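Local coordinates for protein putative SAM-dependent O-methyltranferase (Podospora anserina, PDB 4YMH) that binds S-adenosylmethionine and its product S-adenosylhomocysteine and probably transfers the methyl group to a hydroxyl oxygen of its substrate, at residues Met48-Arg51 and Leu52-Ser55. Numbering follows the deposited sequence.
Sequences MSSR and LQGS. With SAH (S-adenosyl-L-homocysteine), chain E.
Ser50 and Gln53 grip each other reciprocally at the start of helix 51-64. Ser50 OG accepts from Gln53 N at 3.1 Å, in a nearly straight line. In return Ser50 N donates to Gln53 OE1 at 3.2 Å, an almost straight bond (174°), although the donor stands above the carbonyl plane of the amide, 50° out of it. Gln53 can reach back because its CG lies anti to the carbonyl carbon (chi1 -73°) and the chain then runs extended, laying CG 3.4 Å from Ser50 OG. This is the compact part, continued by the first helical bonds, Gly54 N to Ser50 O and Ser55 N to Arg51 O. Ser50 OG is also hydrogen-bonded to Ser4 OG of the second subunit, placing the cap at the dimer interface.

The Arg51 side is looser: its CB points away from the 52-55 turn, its guanidinium has a long, weak ion pair with Glu21, and a water donates weakly to Arg51 O and also to Ser55 OG, a hydroxyl that is hydrogen-bonded to His25 O as well.

Immediately before the cap, Ser49 OG donates to the homocysteine carboxylate at SAH OXT, 2.6 Å away, and Ser49 N makes a weak hydrogen bond to SAH O. The reciprocal Ser50-Gln53 pair satisfies the definition of an N-terminal capping box, here adjoining the cofactor pocket of a class I methyltransferase.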
loop_
_atom_site.group_PDB
_atom_site.type_symbol
_atom_site.label_atom_id
_atom_site.label_comp_id
_atom_site.label_asym_id
_atom_site.label_seq_id
_atom_site.Cartn_x
_atom_site.Cartn_y
_atom_site.Cartn_z
ATOM N N MET A 48 -10.978 -16.085 3.079
ATOM C CA MET A 48 -10.811 -15.502 1.751
ATOM C C MET A 48 -10.630 -13.985 1.819
ATOM O O MET A 48 -11.198 -13.325 2.691
ATOM C CB MET A 48 -12.013 -15.852 0.863
ATOM C CG MET A 48 -11.949 -15.293 -0.548
ATOM S SD MET A 48 -13.264 -16.022 -1.536
ATOM C CE MET A 48 -14.679 -15.645 -0.504
ATOM N N SER A 49 -9.833 -13.438 0.903
ATOM C CA SER A 49 -9.636 -11.992 0.831
ATOM C C SER A 49 -10.954 -11.303 0.474
ATOM O O SER A 49 -11.876 -11.955 -0.009
ATOM C CB SER A 49 -8.537 -11.659 -0.180
ATOM O OG SER A 49 -7.312 -12.277 0.206
ATOM N N SER A 50 -11.053 -10.003 0.747
ATOM C CA SER A 50 -12.212 -9.198 0.351
ATOM C C SER A 50 -12.186 -8.839 -1.141
ATOM O O SER A 50 -11.201 -9.092 -1.834
ATOM C CB SER A 50 -12.263 -7.908 1.161
ATOM O OG SER A 50 -11.220 -7.035 0.737
ATOM N N ARG A 51 -13.261 -8.228 -1.628
ATOM C CA ARG A 51 -13.307 -7.739 -3.006
ATOM C C ARG A 51 -12.316 -6.596 -3.251
ATOM O O ARG A 51 -11.648 -6.544 -4.297
ATOM C CB ARG A 51 -14.724 -7.283 -3.359
ATOM C CG ARG A 51 -15.749 -8.410 -3.375
ATOM C CD ARG A 51 -17.142 -7.907 -3.741
ATOM N NE ARG A 51 -17.171 -7.210 -5.028
ATOM C CZ ARG A 51 -18.264 -7.055 -5.771
ATOM N NH1 ARG A 51 -19.424 -7.564 -5.375
ATOM N NH2 ARG A 51 -18.197 -6.405 -6.922
ATOM N N LEU A 52 -12.220 -5.684 -2.283
ATOM C CA LEU A 52 -11.285 -4.566 -2.394
ATOM C C LEU A 52 -9.854 -5.100 -2.497
ATOM O O LEU A 52 -9.055 -4.626 -3.311
ATOM C CB LEU A 52 -11.428 -3.615 -1.194
ATOM C CG LEU A 52 -10.531 -2.373 -1.197
ATOM C CD1 LEU A 52 -10.793 -1.523 -2.444
ATOM C CD2 LEU A 52 -10.760 -1.552 0.084
ATOM N N GLN A 53 -9.535 -6.114 -1.690
ATOM C CA GLN A 53 -8.212 -6.727 -1.760
ATOM C C GLN A 53 -7.983 -7.347 -3.116
ATOM O O GLN A 53 -6.866 -7.325 -3.633
ATOM C CB GLN A 53 -8.024 -7.793 -0.673
ATOM C CG GLN A 53 -7.843 -7.251 0.718
ATOM C CD GLN A 53 -7.647 -8.359 1.737
ATOM O OE1 GLN A 53 -8.599 -8.782 2.389
ATOM N NE2 GLN A 53 -6.412 -8.842 1.863
ATOM N N GLY A 54 -9.039 -7.904 -3.706
ATOM C CA GLY A 54 -8.959 -8.399 -5.072
ATOM C C GLY A 54 -8.562 -7.320 -6.072
ATOM O O GLY A 54 -7.681 -7.511 -6.924
ATOM N N SER A 55 -9.220 -6.174 -5.972
ATOM C CA SER A 55 -8.846 -5.029 -6.823
ATOM C C SER A 55 -7.388 -4.632 -6.604
ATOM O O SER A 55 -6.679 -4.305 -7.552
ATOM C CB SER A 55 -9.765 -3.845 -6.556
ATOM O OG SER A 55 -11.096 -4.180 -6.916
HETATM N N SAH E . -5.123 -16.759 -0.397
HETATM C CA SAH E . -6.511 -17.076 -0.215
HETATM C CB SAH E . -6.807 -17.500 1.221
HETATM C CG SAH E . -5.777 -18.386 1.915
HETATM S SD SAH E . -6.365 -18.916 3.480
HETATM C C SAH E . -7.389 -15.903 -0.559
HETATM O O SAH E . -8.552 -16.083 -0.834
HETATM O OXT SAH E . -6.909 -14.780 -0.547
HETATM C "C5'" SAH E . -4.981 -19.879 3.936
HETATM C "C4'" SAH E . -4.850 -21.195 3.184
HETATM O "O4'" SAH E . -3.603 -21.789 3.492
HETATM C "C3'" SAH E . -5.894 -22.208 3.589
HETATM O "O3'" SAH E . -6.576 -22.705 2.463
HETATM C "C2'" SAH E . -5.113 -23.310 4.257
HETATM O "O2'" SAH E . -5.685 -24.570 4.105
HETATM C "C1'" SAH E . -3.737 -23.178 3.653
HETATM N N9 SAH E . -2.660 -23.680 4.518
HETATM C C8 SAH E . -2.572 -23.600 5.833
HETATM N N7 SAH E . -1.454 -24.156 6.266
HETATM C C5 SAH E . -0.805 -24.598 5.217
HETATM C C6 SAH E . 0.462 -25.282 4.965
HETATM N N6 SAH E . 1.225 -25.594 5.987
HETATM N N1 SAH E . 0.807 -25.564 3.712
HETATM C C2 SAH E . 0.015 -25.221 2.702
HETATM N N3 SAH E . -1.139 -24.596 2.846
HETATM C C4 SAH E . -1.592 -24.266 4.060
HETATM O O HOH W 1 -13.425 -4.339 -5.552
#